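Local coordinates for protein phosphoribosylaminoimidazole-succinocarboxamide synthase (Thermotoga maritima, PDB 1KUT) that catalyses the ATP-dependent joining of L-aspartate to the carboxylate of a phosphoribosyl aminoimidazole, making SAICAR on the de novo purine pathway, at residues B[15-26]-B[35-47]. Sequence-based numbering, arbitrary orientation.
Sequences DYALLEFKDDIT and VLTGKGSICAETT
Phe21 lies flat against the first turns of helix 39-55, where strand 16-21, the middle strand of a five-stranded antiparallel sheet, meets the helix packed on that sheet. Strand 16-21 and the 39-47 portion of the helix run obliquely antiparallel, their axes 132° apart and 7.9 Å at closest approach. The aromatic contact is a CH-pi one: Ala44 CA stands 3.8 Å from the centroid of the Phe21 ring, almost on its normal, while Cys43 CB and Thr47 OG1 approach obliquely. Small residues suit this helix face because they let the ring lie close to the backbone. The ring takes this place with CG anti to the carbonyl carbon (chi1 -74°). A leucine in place of Phe21 would probably lose the flat face over Ala44 CA and open a gap beside Cys43 and Thr47.

Gly40 suits the point where the helix start comes up against the end of the strand, since a CB here would run into Phe21 O, Lys22 O and the Asp23 carboxylate. Polar contacts secure the helix start, where Gly38 is the N-cap and, with its positive phi, the third residue of the type II turn from Leu36 to Lys39. Asp23 OD2 accepts from Gly40 N at 2.9 Å, on the anti side and 29° out of the carboxylate plane. A water donating to that oxygen also bonds Ser41 OG, and Arg70 forms a salt bridge with it; arginine and helix start together would probably favour the ionised carboxylate.

Beyond the strand, a single beta bridge pairs Asp24 with Val35. Lys39, long enough to span the gap, bends at its second torsion and gives NZ to Asp24 O at 3.0 Å, while Asp190 supplies its salt bridge. Ile25 covers the aliphatic part of this lysine, its CD1 pressed tightly to Lys39 CE at 3.5 Å and 4.1 Å from Leu36 CD1.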
ATOM      1  N   ASP B  15      -4.320  10.679  35.467  1.00 41.35           N
ATOM      2  CA  ASP B  15      -3.441  11.342  34.523  1.00 40.89           C
ATOM      3  C   ASP B  15      -2.791  10.279  33.655  1.00 40.25           C
ATOM      4  O   ASP B  15      -2.909  10.311  32.429  1.00 40.39           O
ATOM      5  CB  ASP B  15      -2.393  12.170  35.279  1.00 41.20           C
ATOM      6  CG  ASP B  15      -3.020  13.345  36.040  1.00 41.74           C
ATOM      7  OD1 ASP B  15      -3.813  14.100  35.427  1.00 41.85           O
ATOM      8  OD2 ASP B  15      -2.728  13.521  37.246  1.00 42.01           O
ATOM      9  N   TYR B  16      -2.131   9.321  34.297  1.00 39.20           N
ATOM     10  CA  TYR B  16      -1.483   8.234  33.575  1.00 38.00           C
ATOM     11  C   TYR B  16      -2.470   7.126  33.246  1.00 36.72           C
ATOM     12  O   TYR B  16      -3.637   7.154  33.661  1.00 36.62           O
ATOM     13  CB  TYR B  16      -0.336   7.657  34.400  1.00 38.25           C
ATOM     14  CG  TYR B  16       0.766   8.651  34.653  1.00 38.61           C
ATOM     15  CD1 TYR B  16       1.693   8.962  33.660  1.00 38.51           C
ATOM     16  CD2 TYR B  16       0.876   9.296  35.890  1.00 39.02           C
ATOM     17  CE1 TYR B  16       2.706   9.896  33.891  1.00 38.81           C
ATOM     18  CE2 TYR B  16       1.886  10.232  36.133  1.00 38.94           C
ATOM     19  CZ  TYR B  16       2.794  10.529  35.131  1.00 39.10           C
ATOM     20  OH  TYR B  16       3.773  11.472  35.363  1.00 39.36           O
ATOM     21  N   ALA B  17      -1.994   6.150  32.490  1.00 35.24           N
ATOM     22  CA  ALA B  17      -2.832   5.029  32.103  1.00 33.84           C
ATOM     23  C   ALA B  17      -2.112   3.763  32.498  1.00 32.80           C
ATOM     24  O   ALA B  17      -0.922   3.786  32.769  1.00 32.20           O
ATOM     25  CB  ALA B  17      -3.078   5.052  30.592  1.00 33.52           C
ATOM     26  N   LEU B  18      -2.834   2.654  32.545  1.00 32.36           N
ATOM     27  CA  LEU B  18      -2.216   1.380  32.887  1.00 31.78           C
ATOM     28  C   LEU B  18      -2.416   0.436  31.708  1.00 31.54           C
ATOM     29  O   LEU B  18      -3.472   0.417  31.081  1.00 31.42           O
ATOM     30  CB  LEU B  18      -2.841   0.778  34.158  1.00 31.53           C
ATOM     31  CG  LEU B  18      -2.517   1.400  35.522  1.00 31.12           C
ATOM     32  CD1 LEU B  18      -3.226   0.599  36.606  1.00 30.95           C
ATOM     33  CD2 LEU B  18      -1.007   1.402  35.768  1.00 30.91           C
ATOM     34  N   LEU B  19      -1.388  -0.338  31.401  1.00 31.25           N
ATOM     35  CA  LEU B  19      -1.465  -1.273  30.299  1.00 31.28           C
ATOM     36  C   LEU B  19      -1.134  -2.655  30.843  1.00 31.44           C
ATOM     37  O   LEU B  19       0.022  -2.948  31.197  1.00 31.53           O
ATOM     38  CB  LEU B  19      -0.475  -0.864  29.204  1.00 30.91           C
ATOM     39  CG  LEU B  19      -0.390  -1.712  27.931  1.00 30.94           C
ATOM     40  CD1 LEU B  19      -1.751  -1.785  27.253  1.00 30.62           C
ATOM     41  CD2 LEU B  19       0.638  -1.081  26.988  1.00 30.81           C
ATOM     42  N   GLU B  20      -2.155  -3.495  30.937  1.00 31.46           N
ATOM     43  CA  GLU B  20      -1.959  -4.844  31.440  1.00 32.03           C
ATOM     44  C   GLU B  20      -1.831  -5.841  30.311  1.00 31.76           C
ATOM     45  O   GLU B  20      -2.689  -5.924  29.437  1.00 31.11           O
ATOM     46  CB  GLU B  20      -3.114  -5.267  32.332  1.00 32.83           C
ATOM     47  CG  GLU B  20      -2.974  -6.687  32.817  1.00 34.13           C
ATOM     48  CD  GLU B  20      -4.116  -7.100  33.702  1.00 35.13           C
ATOM     49  OE1 GLU B  20      -4.136  -8.274  34.136  1.00 35.76           O
ATOM     50  OE2 GLU B  20      -4.997  -6.245  33.965  1.00 35.82           O
ATOM     51  N   PHE B  21      -0.762  -6.618  30.348  1.00 31.90           N
ATOM     52  CA  PHE B  21      -0.543  -7.602  29.311  1.00 32.20           C
ATOM     53  C   PHE B  21      -1.245  -8.905  29.654  1.00 32.75           C
ATOM     54  O   PHE B  21      -1.103  -9.414  30.757  1.00 32.70           O
ATOM     55  CB  PHE B  21       0.961  -7.816  29.121  1.00 31.47           C
ATOM     56  CG  PHE B  21       1.651  -6.671  28.410  1.00 30.91           C
ATOM     57  CD1 PHE B  21       1.595  -5.379  28.925  1.00 30.62           C
ATOM     58  CD2 PHE B  21       2.341  -6.886  27.219  1.00 30.17           C
ATOM     59  CE1 PHE B  21       2.214  -4.322  28.264  1.00 30.24           C
ATOM     60  CE2 PHE B  21       2.958  -5.833  26.559  1.00 29.90           C
ATOM     61  CZ  PHE B  21       2.895  -4.552  27.081  1.00 29.82           C
ATOM     62  N   LYS B  22      -2.024  -9.419  28.707  1.00 33.95           N
ATOM     63  CA  LYS B  22      -2.741 -10.674  28.899  1.00 35.54           C
ATOM     64  C   LYS B  22      -1.855 -11.841  28.467  1.00 36.65           C
ATOM     65  O   LYS B  22      -0.748 -11.630  27.974  1.00 36.43           O
ATOM     66  CB  LYS B  22      -4.043 -10.679  28.093  1.00 35.41           C
ATOM     67  CG  LYS B  22      -5.113  -9.728  28.632  1.00 35.91           C
ATOM     68  CD  LYS B  22      -6.442  -9.884  27.891  1.00 35.63           C
ATOM     69  CE  LYS B  22      -6.357  -9.362  26.460  1.00 36.12           C
ATOM     70  NZ  LYS B  22      -7.669  -9.496  25.732  1.00 36.37           N
ATOM     71  N   ASP B  23      -2.343 -13.067  28.644  1.00 38.39           N
ATOM     72  CA  ASP B  23      -1.573 -14.259  28.286  1.00 40.05           C
ATOM     73  C   ASP B  23      -2.039 -14.917  26.987  1.00 41.07           C
ATOM     74  O   ASP B  23      -1.565 -15.998  26.632  1.00 40.97           O
ATOM     75  CB  ASP B  23      -1.649 -15.279  29.423  1.00 40.25           C
ATOM     76  CG  ASP B  23      -1.148 -14.727  30.737  1.00 40.77           C
ATOM     77  OD1 ASP B  23      -1.533 -15.267  31.791  1.00 41.01           O
ATOM     78  OD2 ASP B  23      -0.363 -13.760  30.724  1.00 41.59           O
ATOM     79  N   ASP B  24      -2.957 -14.257  26.285  1.00 42.53           N
ATOM     80  CA  ASP B  24      -3.517 -14.756  25.024  1.00 44.23           C
ATOM     81  C   ASP B  24      -2.517 -14.829  23.861  1.00 45.26           C
ATOM     82  O   ASP B  24      -1.411 -14.287  23.933  1.00 45.39           O
ATOM     83  CB  ASP B  24      -4.687 -13.866  24.594  1.00 44.47           C
ATOM     84  CG  ASP B  24      -5.680 -13.614  25.718  1.00 45.22           C
ATOM     85  OD1 ASP B  24      -6.583 -12.767  25.533  1.00 45.63           O
ATOM     86  OD2 ASP B  24      -5.563 -14.261  26.783  1.00 45.61           O
ATOM     87  N   ILE B  25      -2.928 -15.497  22.782  1.00 46.36           N
ATOM     88  CA  ILE B  25      -2.106 -15.630  21.575  1.00 47.21           C
ATOM     89  C   ILE B  25      -3.003 -15.444  20.351  1.00 47.85           C
ATOM     90  O   ILE B  25      -4.228 -15.502  20.465  1.00 48.18           O
ATOM     91  CB  ILE B  25      -1.454 -17.022  21.471  1.00 47.38           C
ATOM     92  CG1 ILE B  25      -0.690 -17.347  22.761  1.00 47.55           C
ATOM     93  CG2 ILE B  25      -0.513 -17.062  20.258  1.00 47.40           C
ATOM     94  CD1 ILE B  25       0.475 -16.409  23.051  1.00 47.68           C
ATOM     95  N   THR B  26      -2.395 -15.220  19.187  1.00 48.37           N
ATOM     96  CA  THR B  26      -3.147 -15.039  17.944  1.00 48.68           C
ATOM     97  C   THR B  26      -2.524 -15.840  16.796  1.00 48.95           C
ATOM     98  O   THR B  26      -1.463 -16.465  17.026  1.00 49.18           O
ATOM     99  CB  THR B  26      -3.204 -13.553  17.529  1.00 48.74           C
ATOM    100  OG1 THR B  26      -1.872 -13.059  17.338  1.00 48.80           O
ATOM    101  CG2 THR B  26      -3.905 -12.725  18.602  1.00 48.77           C
ATOM    102  N   VAL B  35      -3.799 -19.518  24.934  1.00 47.14           N
ATOM    103  CA  VAL B  35      -3.397 -18.747  26.104  1.00 45.81           C
ATOM    104  C   VAL B  35      -2.304 -19.428  26.935  1.00 44.93           C
ATOM    105  O   VAL B  35      -2.586 -20.282  27.785  1.00 44.79           O
ATOM    106  CB  VAL B  35      -4.639 -18.444  26.991  1.00 45.67           C
ATOM    107  CG1 VAL B  35      -5.461 -19.703  27.166  1.00 45.83           C
ATOM    108  CG2 VAL B  35      -4.213 -17.892  28.350  1.00 45.48           C
ATOM    109  N   LEU B  36      -1.053 -19.050  26.668  1.00 43.97           N
ATOM    110  CA  LEU B  36       0.101 -19.590  27.391  1.00 43.00           C
ATOM    111  C   LEU B  36       0.206 -18.893  28.738  1.00 42.26           C
ATOM    112  O   LEU B  36       0.003 -17.678  28.837  1.00 42.43           O
ATOM    113  CB  LEU B  36       1.401 -19.357  26.614  1.00 43.07           C
ATOM    114  CG  LEU B  36       1.631 -20.088  25.287  1.00 43.67           C
ATOM    115  CD1 LEU B  36       2.817 -19.448  24.574  1.00 43.62           C
ATOM    116  CD2 LEU B  36       1.877 -21.587  25.520  1.00 43.46           C
ATOM    117  N   THR B  37       0.548 -19.666  29.767  1.00 41.20           N
ATOM    118  CA  THR B  37       0.677 -19.149  31.126  1.00 39.79           C
ATOM    119  C   THR B  37       1.915 -18.284  31.368  1.00 38.40           C
ATOM    120  O   THR B  37       3.037 -18.681  31.048  1.00 38.07           O
ATOM    121  CB  THR B  37       0.692 -20.313  32.147  1.00 40.25           C
ATOM    122  OG1 THR B  37       0.968 -19.803  33.457  1.00 40.60           O
ATOM    123  CG2 THR B  37       1.755 -21.344  31.770  1.00 40.50           C
ATOM    124  N   GLY B  38       1.697 -17.100  31.941  1.00 37.02           N
ATOM    125  CA  GLY B  38       2.794 -16.195  32.255  1.00 35.10           C
ATOM    126  C   GLY B  38       3.420 -15.471  31.079  1.00 33.74           C
ATOM    127  O   GLY B  38       4.450 -14.825  31.219  1.00 33.52           O
ATOM    128  N   LYS B  39       2.792 -15.572  29.919  1.00 32.53           N
ATOM    129  CA  LYS B  39       3.285 -14.927  28.714  1.00 31.27           C
ATOM    130  C   LYS B  39       3.110 -13.382  28.764  1.00 30.42           C
ATOM    131  O   LYS B  39       3.916 -12.634  28.195  1.00 29.92           O
ATOM    132  CB  LYS B  39       2.563 -15.556  27.516  1.00 31.31           C
ATOM    133  CG  LYS B  39       2.855 -14.959  26.155  1.00 32.08           C
ATOM    134  CD  LYS B  39       1.829 -13.909  25.815  1.00 32.44           C
ATOM    135  CE  LYS B  39       1.913 -13.516  24.361  1.00 32.96           C
ATOM    136  NZ  LYS B  39       0.916 -12.458  24.069  1.00 33.27           N
ATOM    137  N   GLY B  40       2.078 -12.912  29.466  1.00 29.42           N
ATOM    138  CA  GLY B  40       1.841 -11.481  29.577  1.00 28.19           C
ATOM    139  C   GLY B  40       2.932 -10.782  30.371  1.00 27.77           C
ATOM    140  O   GLY B  40       3.368  -9.684  30.021  1.00 27.73           O
ATOM    141  N   SER B  41       3.380 -11.426  31.446  1.00 27.24           N
ATOM    142  CA  SER B  41       4.430 -10.889  32.309  1.00 26.39           C
ATOM    143  C   SER B  41       5.738 -10.790  31.540  1.00 25.76           C
ATOM    144  O   SER B  41       6.513  -9.848  31.706  1.00 25.57           O
ATOM    145  CB  SER B  41       4.613 -11.812  33.510  1.00 26.80           C
ATOM    146  OG  SER B  41       3.339 -12.205  34.013  1.00 28.43           O
ATOM    147  N   ILE B  42       5.971 -11.786  30.693  1.00 25.15           N
ATOM    148  CA  ILE B  42       7.171 -11.859  29.877  1.00 24.63           C
ATOM    149  C   ILE B  42       7.215 -10.690  28.897  1.00 24.04           C
ATOM    150  O   ILE B  42       8.215  -9.988  28.806  1.00 23.35           O
ATOM    151  CB  ILE B  42       7.211 -13.218  29.107  1.00 24.63           C
ATOM    152  CG1 ILE B  42       7.784 -14.301  30.029  1.00 24.98           C
ATOM    153  CG2 ILE B  42       8.005 -13.093  27.819  1.00 24.56           C
ATOM    154  CD1 ILE B  42       7.837 -15.685  29.417  1.00 24.71           C
ATOM    155  N   CYS B  43       6.116 -10.475  28.183  1.00 23.49           N
ATOM    156  CA  CYS B  43       6.054  -9.400  27.200  1.00 23.13           C
ATOM    157  C   CYS B  43       6.085  -8.014  27.854  1.00 22.42           C
ATOM    158  O   CYS B  43       6.739  -7.099  27.354  1.00 22.47           O
ATOM    159  CB  CYS B  43       4.805  -9.572  26.322  1.00 23.32           C
ATOM    160  SG  CYS B  43       4.930 -10.986  25.137  1.00 25.50           S
ATOM    161  N   ALA B  44       5.398  -7.867  28.981  1.00 21.69           N
ATOM    162  CA  ALA B  44       5.379  -6.595  29.684  1.00 21.21           C
ATOM    163  C   ALA B  44       6.805  -6.208  30.029  1.00 20.97           C
ATOM    164  O   ALA B  44       7.238  -5.089  29.753  1.00 21.11           O
ATOM    165  CB  ALA B  44       4.532  -6.699  30.963  1.00 20.87           C
ATOM    166  N   GLU B  45       7.550  -7.136  30.615  1.00 20.48           N
ATOM    167  CA  GLU B  45       8.925  -6.826  30.990  1.00 20.20           C
ATOM    168  C   GLU B  45       9.895  -6.605  29.824  1.00 19.53           C
ATOM    169  O   GLU B  45      10.737  -5.712  29.892  1.00 19.14           O
ATOM    170  CB  GLU B  45       9.477  -7.895  31.929  1.00 20.42           C
ATOM    171  CG  GLU B  45      10.883  -7.613  32.393  1.00 20.98           C
ATOM    172  CD  GLU B  45      11.402  -8.686  33.332  1.00 22.58           C
ATOM    173  OE1 GLU B  45      12.586  -8.590  33.743  1.00 22.23           O
ATOM    174  OE2 GLU B  45      10.617  -9.623  33.658  1.00 23.16           O
ATOM    175  N   THR B  46       9.813  -7.389  28.753  1.00 19.31           N
ATOM    176  CA  THR B  46      10.748  -7.137  27.663  1.00 18.85           C
ATOM    177  C   THR B  46      10.368  -5.808  26.992  1.00 17.86           C
ATOM    178  O   THR B  46      11.226  -5.090  26.508  1.00 17.43           O
ATOM    179  CB  THR B  46      10.834  -8.328  26.645  1.00 19.23           C
ATOM    180  OG1 THR B  46      10.063  -8.057  25.476  1.00 20.16           O
ATOM    181  CG2 THR B  46      10.355  -9.609  27.288  1.00 19.29           C
ATOM    182  N   THR B  47       9.092  -5.453  27.007  1.00 17.35           N
ATOM    183  CA  THR B  47       8.676  -4.169  26.440  1.00 16.76           C
ATOM    184  C   THR B  47       9.321  -3.038  27.246  1.00 17.04           C
ATOM    185  O   THR B  47       9.921  -2.127  26.676  1.00 17.37           O
ATOM    186  CB  THR B  47       7.135  -3.986  26.502  1.00 16.37           C
ATOM    187  OG1 THR B  47       6.509  -4.961  25.664  1.00 15.14           O
ATOM    188  CG2 THR B  47       6.724  -2.586  26.031  1.00 15.62           C
TER
HETATM  189  O   HOH W   1       1.237 -13.355  32.802  1.00 36.85           O